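Local coordinates for protein putative poly(3-hydroxybutyrate) depolymerase LpqC (Bordetella parapertussis 12822, PDB 3D0K) that is a putative poly(3-hydroxybutyrate) depolymerase that probably hydrolyses ester bonds with an alpha/beta-hydrolase type of catalytic domain, at residues D117-A122 with S159-A164; F153-M158 with G175-P180. All coordinates share one frame; numbering follows the deposited sequence.

In the fold
Both contacts are buried, and both use helix 149-160, which follows the probable nucleophile elbow of an alpha/beta-hydrolase fold. Contact 1 lies at the end of that helix, where residues 159-164 meet the loop leading into helix 122-133; contact 2 lies earlier on it, against the loop after strand 168-172. Their centres are 12 Å apart; Tyr-121 bridges them by packing on Arg-156, Leu-157 and Phe-153, and His-163 NE2 probably hydrogen-bonds to Met-158 O. Across contact 1 the touching is van der Waals, its serine and glutamine being hydrogen-bonded to each other, whereas contact 2 adds an arginine that bonds to a threonine through NE and sets one terminal nitrogen, NH2, over a tryptophan face.

Contact 1 of 2, residues D117-A122 with S159-A164; sequences DGWTYA and SSQPHA
Ser-160 turns its CB and OG toward two aromatic side chains. CB meets the outer six-membered part of Trp-119 obliquely, 3.5 Å from CZ3, and OG comes to the edge of the Tyr-121 ring, near its plane, 3.4 Å from CD2. The two rings also touch, CD2 of Tyr-121 lying in the plane of the indole at its edge. A chi1 of 67° sets OG between the backbone N and the carbonyl carbon, facing these rings while it also bonds to Arg-156 O. This is where helix 149-160, the helix after the probable nucleophile elbow of an alpha/beta-hydrolase fold, runs out against the loop that enters helix 122-133. Gln-161 completes the junction with a chain bent at chi2 (-64°): CG packs on CB of Tyr-121 at 3.8 Å, and the amide swings back so that OE1 lies 3.4 Å from CB of Ala-122. Its NE2 donates to Ser-160 OG over 3.0 Å, the acceptor 18° out of the amide plane, and also bonds to Val-116 O. These two bonds fix the amide's rotation. The polar tips of the rings are held elsewhere, Trp-119 NE1 by Arg-114 O and Tyr-121 OH by Asn-102 O.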
ATOM      1  N   ASP A 117      -7.238 -15.216   1.620  1.00 24.21           N
ATOM      2  CA  ASP A 117      -8.058 -14.457   0.690  1.00 26.61           C
ATOM      3  C   ASP A 117      -9.196 -13.716   1.358  1.00 24.75           C
ATOM      4  O   ASP A 117      -9.887 -12.923   0.730  1.00 24.76           O
ATOM      5  CB  ASP A 117      -8.500 -15.238  -0.544  1.00 28.20           C
ATOM      6  CG  ASP A 117      -8.691 -16.652  -0.294  1.00 36.06           C
ATOM      7  OD1 ASP A 117      -9.615 -17.024   0.505  1.00 41.10           O
ATOM      8  OD2 ASP A 117      -7.912 -17.414  -0.936  1.00 44.97           O
ATOM      9  N   GLY A 118      -9.326 -13.911   2.666  1.00 23.43           N
ATOM     10  CA  GLY A 118     -10.301 -13.164   3.445  1.00 21.77           C
ATOM     11  C   GLY A 118      -9.715 -11.921   4.103  1.00 21.44           C
ATOM     12  O   GLY A 118     -10.448 -11.143   4.741  1.00 20.80           O
ATOM     13  N   TRP A 119      -8.402 -11.752   4.001  1.00 19.49           N
ATOM     14  CA  TRP A 119      -7.759 -10.604   4.663  1.00 18.80           C
ATOM     15  C   TRP A 119      -8.111  -9.324   3.919  1.00 18.71           C
ATOM     16  O   TRP A 119      -8.444  -9.354   2.724  1.00 17.22           O
ATOM     17  CB  TRP A 119      -6.224 -10.766   4.773  1.00 18.65           C
ATOM     18  CG  TRP A 119      -5.745 -11.955   5.594  1.00 20.47           C
ATOM     19  CD1 TRP A 119      -6.504 -12.994   6.097  1.00 21.02           C
ATOM     20  CD2 TRP A 119      -4.405 -12.218   5.976  1.00 18.84           C
ATOM     21  NE1 TRP A 119      -5.692 -13.882   6.768  1.00 21.15           N
ATOM     22  CE2 TRP A 119      -4.405 -13.422   6.722  1.00 18.56           C
ATOM     23  CE3 TRP A 119      -3.190 -11.534   5.785  1.00 20.31           C
ATOM     24  CZ2 TRP A 119      -3.239 -13.962   7.258  1.00 22.02           C
ATOM     25  CZ3 TRP A 119      -2.012 -12.086   6.320  1.00 20.87           C
ATOM     26  CH2 TRP A 119      -2.053 -13.285   7.038  1.00 19.79           C
ATOM     27  N   THR A 120      -8.069  -8.198   4.638  1.00 17.43           N
ATOM     28  CA  THR A 120      -8.396  -6.879   4.057  1.00 18.64           C
ATOM     29  C   THR A 120      -7.521  -6.656   2.798  1.00 19.08           C
ATOM     30  O   THR A 120      -7.987  -6.091   1.795  1.00 19.15           O
ATOM     31  CB  THR A 120      -8.136  -5.746   5.070  1.00 18.33           C
ATOM     32  OG1 THR A 120      -8.607  -6.134   6.363  1.00 19.26           O
ATOM     33  CG2 THR A 120      -8.854  -4.393   4.615  1.00 17.41           C
ATOM     34  N   TYR A 121      -6.267  -7.131   2.837  1.00 18.06           N
ATOM     35  CA  TYR A 121      -5.316  -6.922   1.719  1.00 17.74           C
ATOM     36  C   TYR A 121      -5.834  -7.484   0.400  1.00 19.36           C
ATOM     37  O   TYR A 121      -5.509  -6.943  -0.670  1.00 20.45           O
ATOM     38  CB  TYR A 121      -3.987  -7.602   1.998  1.00 16.28           C
ATOM     39  CG  TYR A 121      -3.401  -7.265   3.381  1.00 16.17           C
ATOM     40  CD1 TYR A 121      -3.499  -5.971   3.895  1.00 17.58           C
ATOM     41  CD2 TYR A 121      -2.768  -8.257   4.149  1.00 15.26           C
ATOM     42  CE1 TYR A 121      -2.995  -5.673   5.184  1.00 15.63           C
ATOM     43  CE2 TYR A 121      -2.238  -7.978   5.414  1.00 14.46           C
ATOM     44  CZ  TYR A 121      -2.371  -6.681   5.917  1.00 16.66           C
ATOM     45  OH  TYR A 121      -1.795  -6.413   7.171  1.00 14.83           O
ATOM     46  N   ALA A 122      -6.544  -8.612   0.481  1.00 19.37           N
ATOM     47  CA  ALA A 122      -7.008  -9.369  -0.707  1.00 19.84           C
ATOM     48  C   ALA A 122      -8.075  -8.619  -1.525  1.00 20.35           C
ATOM     49  O   ALA A 122      -8.350  -8.962  -2.701  1.00 22.33           O
ATOM     50  CB  ALA A 122      -7.567 -10.749  -0.271  1.00 19.73           C
ATOM     51  N   SER A 159       3.434  -9.549   1.637  1.00 18.67           N
ATOM     52  CA  SER A 159       3.827 -10.735   2.379  1.00 19.66           C
ATOM     53  C   SER A 159       2.832 -11.889   2.306  1.00 20.93           C
ATOM     54  O   SER A 159       3.154 -13.010   2.683  1.00 21.64           O
ATOM     55  CB  SER A 159       3.970 -10.378   3.863  1.00 20.19           C
ATOM     56  OG  SER A 159       4.866  -9.299   4.018  1.00 19.29           O
ATOM     57  N   SER A 160       1.602 -11.591   1.926  1.00 19.75           N
ATOM     58  CA  SER A 160       0.493 -12.548   2.096  1.00 20.57           C
ATOM     59  C   SER A 160      -0.313 -12.830   0.839  1.00 20.28           C
ATOM     60  O   SER A 160      -1.037 -13.821   0.808  1.00 20.39           O
ATOM     61  CB  SER A 160      -0.453 -12.103   3.214  1.00 20.08           C
ATOM     62  OG  SER A 160      -1.127 -10.910   2.817  1.00 19.65           O
ATOM     63  N   GLN A 161      -0.156 -12.011  -0.211  1.00 20.07           N
ATOM     64  CA  GLN A 161      -1.036 -12.081  -1.411  1.00 20.21           C
ATOM     65  C   GLN A 161      -0.270 -12.374  -2.704  1.00 20.55           C
ATOM     66  O   GLN A 161       0.924 -12.059  -2.793  1.00 21.29           O
ATOM     67  CB  GLN A 161      -1.835 -10.759  -1.589  1.00 18.42           C
ATOM     68  CG  GLN A 161      -2.585 -10.291  -0.301  1.00 19.81           C
ATOM     69  CD  GLN A 161      -3.666 -11.297   0.106  1.00 20.69           C
ATOM     70  OE1 GLN A 161      -4.406 -11.802  -0.768  1.00 16.57           O
ATOM     71  NE2 GLN A 161      -3.729 -11.640   1.410  1.00 17.80           N
ATOM     72  N   PRO A 162      -0.933 -12.999  -3.702  1.00 20.78           N
ATOM     73  CA  PRO A 162      -0.262 -13.140  -5.008  1.00 21.45           C
ATOM     74  C   PRO A 162       0.225 -11.783  -5.593  1.00 21.50           C
ATOM     75  O   PRO A 162      -0.459 -10.747  -5.454  1.00 21.36           O
ATOM     76  CB  PRO A 162      -1.340 -13.781  -5.907  1.00 21.50           C
ATOM     77  CG  PRO A 162      -2.271 -14.525  -4.934  1.00 23.49           C
ATOM     78  CD  PRO A 162      -2.283 -13.621  -3.681  1.00 21.69           C
ATOM     79  N   HIS A 163       1.374 -11.798  -6.266  1.00 21.28           N
ATOM     80  CA  HIS A 163       1.948 -10.555  -6.795  1.00 21.29           C
ATOM     81  C   HIS A 163       1.562 -10.234  -8.229  1.00 21.85           C
ATOM     82  O   HIS A 163       1.821  -9.112  -8.699  1.00 21.11           O
ATOM     83  CB  HIS A 163       3.461 -10.550  -6.676  1.00 21.42           C
ATOM     84  CG  HIS A 163       3.941 -10.591  -5.265  1.00 21.33           C
ATOM     85  ND1 HIS A 163       5.196 -11.044  -4.936  1.00 24.18           N
ATOM     86  CD2 HIS A 163       3.298 -10.351  -4.084  1.00 21.08           C
ATOM     87  CE1 HIS A 163       5.343 -11.013  -3.619  1.00 24.16           C
ATOM     88  NE2 HIS A 163       4.212 -10.593  -3.073  1.00 19.39           N
ATOM     89  N   ALA A 164       0.939 -11.199  -8.902  1.00 22.56           N
ATOM     90  CA  ALA A 164       0.582 -11.047 -10.329  1.00 22.23           C
ATOM     91  C   ALA A 164      -0.122  -9.730 -10.737  1.00 22.43           C
ATOM     92  O   ALA A 164       0.227  -9.167 -11.788  1.00 22.91           O
ATOM     93  CB  ALA A 164      -0.180 -12.348 -10.909  1.00 22.84           C
TER

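Contact 2 of 2, residues F153-M158 with G175-P180; sequences FVHRLM and GWYTLP. With SO4 (sulfate ion), chain E.
Arg-156 reaches Thr-178 and Trp-176 with a chain extended from CG to NE, chi2 and chi3 both anti. Its CB packs against the hydroxyl of Tyr-121. Next, CG lies over one face of the His-155 ring, 3.9 Å above its plane, and CD passes 3.3 Å from OG1 of Thr-178. The contact turns polar at NE, which donates to Thr-178 OG1 over 2.7 Å; the N-H...O angle of 141° and an acceptor 24° out of the guanidinium plane show that the short bond is bent. Thr-178 OG1 is also hydrogen-bonded to Pro-187 O. At the tip, NH1 bonds to Gln-152 OE1, while NH2 sits over one face of the Trp-176 indole, toward its rim, 3.2 Å from CE2, with the two planes 64° apart. Gln-152 thus helps fix the guanidinium, and also donates to a sulfate ion, probably from the crystallisation liquor, that accepts a weak bond from Gly-175 N.

The other face of the His-155 ring receives CD1 of Tyr-177, the two rings meeting obliquely, while Thr-178 N comes to its edge. Tyr-244 stacks on Tyr-177 and meets His-155 edge-to-face; Tyr-177 also packs on Arg-240 and Ala-241. Loop 175-180, leaving strand 168-172, lies between helix 237-255, which carries all three, and helix 149-160, which connects neighbouring parallel strands 142-147 and 168-172 in a beta-alpha-beta crossover of the alpha/beta-hydrolase type of sheet.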
ATOM      1  N   PHE A 153       0.006  -1.600   5.493  1.00 16.66           N
ATOM      2  CA  PHE A 153      -0.921  -2.409   4.683  1.00 17.99           C
ATOM      3  C   PHE A 153      -0.246  -2.980   3.435  1.00 17.68           C
ATOM      4  O   PHE A 153      -0.365  -4.175   3.158  1.00 18.28           O
ATOM      5  CB  PHE A 153      -2.098  -1.488   4.320  1.00 17.57           C
ATOM      6  CG  PHE A 153      -3.228  -2.129   3.541  1.00 17.12           C
ATOM      7  CD1 PHE A 153      -3.158  -2.246   2.139  1.00 17.87           C
ATOM      8  CD2 PHE A 153      -4.409  -2.502   4.195  1.00 16.07           C
ATOM      9  CE1 PHE A 153      -4.210  -2.780   1.426  1.00 15.38           C
ATOM     10  CE2 PHE A 153      -5.500  -3.015   3.447  1.00 19.24           C
ATOM     11  CZ  PHE A 153      -5.389  -3.126   2.080  1.00 18.32           C
ATOM     12  N   VAL A 154       0.453  -2.125   2.683  1.00 17.47           N
ATOM     13  CA  VAL A 154       1.045  -2.543   1.424  1.00 16.86           C
ATOM     14  C   VAL A 154       2.117  -3.640   1.586  1.00 17.62           C
ATOM     15  O   VAL A 154       2.102  -4.633   0.837  1.00 16.18           O
ATOM     16  CB  VAL A 154       1.552  -1.307   0.635  1.00 17.04           C
ATOM     17  CG1 VAL A 154       2.551  -1.681  -0.501  1.00 18.61           C
ATOM     18  CG2 VAL A 154       0.363  -0.490   0.135  1.00 16.03           C
ATOM     19  N   HIS A 155       3.038  -3.480   2.553  1.00 16.11           N
ATOM     20  CA  HIS A 155       4.106  -4.512   2.689  1.00 17.77           C
ATOM     21  C   HIS A 155       3.570  -5.827   3.244  1.00 18.28           C
ATOM     22  O   HIS A 155       4.074  -6.891   2.898  1.00 18.52           O
ATOM     23  CB  HIS A 155       5.373  -4.025   3.437  1.00 17.88           C
ATOM     24  CG  HIS A 155       5.238  -3.947   4.929  1.00 20.54           C
ATOM     25  ND1 HIS A 155       5.680  -4.952   5.769  1.00 22.31           N
ATOM     26  CD2 HIS A 155       4.831  -2.936   5.734  1.00 17.70           C
ATOM     27  CE1 HIS A 155       5.491  -4.581   7.035  1.00 13.83           C
ATOM     28  NE2 HIS A 155       4.938  -3.382   7.035  1.00 23.13           N
ATOM     29  N   ARG A 156       2.492  -5.739   4.014  1.00 16.86           N
ATOM     30  CA  ARG A 156       1.855  -6.946   4.581  1.00 17.44           C
ATOM     31  C   ARG A 156       0.994  -7.598   3.488  1.00 17.68           C
ATOM     32  O   ARG A 156       0.851  -8.800   3.479  1.00 16.85           O
ATOM     33  CB  ARG A 156       1.006  -6.605   5.786  1.00 16.89           C
ATOM     34  CG  ARG A 156       1.910  -6.180   6.962  1.00 15.25           C
ATOM     35  CD  ARG A 156       1.157  -5.905   8.241  1.00 15.53           C
ATOM     36  NE  ARG A 156       2.190  -5.457   9.204  1.00 19.51           N
ATOM     37  CZ  ARG A 156       2.074  -4.469  10.085  1.00 22.26           C
ATOM     38  NH1 ARG A 156       0.933  -3.802  10.228  1.00 17.35           N
ATOM     39  NH2 ARG A 156       3.114  -4.153  10.868  1.00 23.80           N
ATOM     40  N   LEU A 157       0.447  -6.787   2.588  1.00 18.19           N
ATOM     41  CA  LEU A 157      -0.239  -7.292   1.409  1.00 17.39           C
ATOM     42  C   LEU A 157       0.766  -8.118   0.574  1.00 18.36           C
ATOM     43  O   LEU A 157       0.494  -9.269   0.158  1.00 18.29           O
ATOM     44  CB  LEU A 157      -0.819  -6.109   0.616  1.00 18.54           C
ATOM     45  CG  LEU A 157      -1.578  -6.423  -0.690  1.00 17.35           C
ATOM     46  CD1 LEU A 157      -2.533  -5.302  -1.045  1.00 16.19           C
ATOM     47  CD2 LEU A 157      -0.679  -6.769  -1.929  1.00 22.84           C
HETATM   48  N   MSE A 158       1.935  -7.539   0.358  1.00 19.10           N
HETATM   49  CA  MSE A 158       3.011  -8.223  -0.380  1.00 20.21           C
HETATM   50  C   MSE A 158       3.499  -9.493   0.302  1.00 19.35           C
HETATM   51  O   MSE A 158       3.931 -10.417  -0.394  1.00 21.55           O
HETATM   52  CB  MSE A 158       4.166  -7.268  -0.726  1.00 18.22           C
HETATM   53  CG  MSE A 158       3.682  -6.121  -1.706  1.00 21.78           C
HETATM   54 SE   MSE A 158       2.824  -6.758  -3.339  0.75 30.16          SE
HETATM   55  CE  MSE A 158       4.551  -7.198  -4.177  1.00 25.39           C
ATOM     56  N   GLY A 175       4.837   2.891   9.841  1.00 16.35           N
ATOM     57  CA  GLY A 175       5.146   3.110  11.268  1.00 17.36           C
ATOM     58  C   GLY A 175       5.974   1.955  11.853  1.00 17.74           C
ATOM     59  O   GLY A 175       6.806   2.184  12.714  1.00 18.85           O
ATOM     60  N   TRP A 176       5.750   0.723  11.391  1.00 17.13           N
ATOM     61  CA  TRP A 176       6.560  -0.427  11.811  1.00 17.73           C
ATOM     62  C   TRP A 176       6.267  -1.583  10.832  1.00 17.82           C
ATOM     63  O   TRP A 176       5.406  -1.453   9.977  1.00 17.49           O
ATOM     64  CB  TRP A 176       6.262  -0.840  13.280  1.00 18.29           C
ATOM     65  CG  TRP A 176       5.022  -1.616  13.460  1.00 20.56           C
ATOM     66  CD1 TRP A 176       3.732  -1.179  13.234  1.00 22.90           C
ATOM     67  CD2 TRP A 176       4.910  -2.973  13.927  1.00 22.02           C
ATOM     68  NE1 TRP A 176       2.847  -2.196  13.515  1.00 22.83           N
ATOM     69  CE2 TRP A 176       3.531  -3.289  13.970  1.00 24.53           C
ATOM     70  CE3 TRP A 176       5.839  -3.934  14.354  1.00 21.83           C
ATOM     71  CZ2 TRP A 176       3.048  -4.554  14.375  1.00 21.27           C
ATOM     72  CZ3 TRP A 176       5.344  -5.213  14.787  1.00 22.91           C
ATOM     73  CH2 TRP A 176       3.975  -5.492  14.785  1.00 23.51           C
ATOM     74  N   TYR A 177       6.975  -2.694  10.973  1.00 17.59           N
ATOM     75  CA  TYR A 177       6.995  -3.678   9.902  1.00 17.86           C
ATOM     76  C   TYR A 177       6.772  -5.078  10.450  1.00 18.99           C
ATOM     77  O   TYR A 177       7.242  -5.458  11.539  1.00 18.29           O
ATOM     78  CB  TYR A 177       8.367  -3.669   9.202  1.00 17.96           C
ATOM     79  CG  TYR A 177       8.716  -2.391   8.480  1.00 17.25           C
ATOM     80  CD1 TYR A 177       8.500  -2.277   7.081  1.00 18.42           C
ATOM     81  CD2 TYR A 177       9.201  -1.269   9.184  1.00 17.62           C
ATOM     82  CE1 TYR A 177       8.798  -1.112   6.410  1.00 18.24           C
ATOM     83  CE2 TYR A 177       9.496  -0.082   8.509  1.00 16.64           C
ATOM     84  CZ  TYR A 177       9.290  -0.034   7.121  1.00 17.79           C
ATOM     85  OH  TYR A 177       9.577   1.120   6.460  1.00 17.54           O
ATOM     86  N   THR A 178       6.148  -5.884   9.614  1.00 16.91           N
ATOM     87  CA  THR A 178       6.159  -7.350   9.799  1.00 17.45           C
ATOM     88  C   THR A 178       7.519  -7.812   9.256  1.00 16.38           C
ATOM     89  O   THR A 178       7.816  -7.664   8.049  1.00 18.06           O
ATOM     90  CB  THR A 178       5.073  -7.978   8.891  1.00 16.23           C
ATOM     91  OG1 THR A 178       3.762  -7.635   9.413  1.00 20.15           O
ATOM     92  CG2 THR A 178       5.189  -9.516   8.932  1.00 17.89           C
ATOM     93  N   LEU A 179       8.325  -8.411  10.116  1.00 16.87           N
ATOM     94  CA  LEU A 179       9.664  -8.815   9.691  1.00 18.40           C
ATOM     95  C   LEU A 179       9.604 -10.116   8.895  1.00 17.90           C
ATOM     96  O   LEU A 179       8.749 -10.932   9.155  1.00 18.76           O
ATOM     97  CB  LEU A 179      10.532  -9.034  10.938  1.00 17.96           C
ATOM     98  CG  LEU A 179      10.616  -7.796  11.813  1.00 18.95           C
ATOM     99  CD1 LEU A 179      11.351  -8.142  13.135  1.00 25.02           C
ATOM    100  CD2 LEU A 179      11.328  -6.699  11.027  1.00 22.88           C
ATOM    101  N   PRO A 180      10.533 -10.304   7.943  1.00 19.68           N
ATOM    102  CA  PRO A 180      10.483 -11.458   7.011  1.00 19.45           C
ATOM    103  C   PRO A 180      11.097 -12.691   7.693  1.00 19.66           C
ATOM    104  O   PRO A 180      12.196 -13.148   7.346  1.00 19.65           O
ATOM    105  CB  PRO A 180      11.312 -10.973   5.817  1.00 19.56           C
ATOM    106  CG  PRO A 180      12.296  -9.996   6.465  1.00 19.33           C
ATOM    107  CD  PRO A 180      11.643  -9.380   7.633  1.00 19.94           C
TER
HETATM  108  S   SO4 E 304       1.800   4.668  11.309  1.00 31.61           S
HETATM  109  O1  SO4 E 304       2.143   3.771  10.205  1.00 29.14           O
HETATM  110  O2  SO4 E 304       1.408   3.808  12.437  1.00 34.35           O
HETATM  111  O3  SO4 E 304       2.862   5.518  11.766  1.00 34.06           O
HETATM  112  O4  SO4 E 304       0.587   5.422  11.068  1.00 36.43           O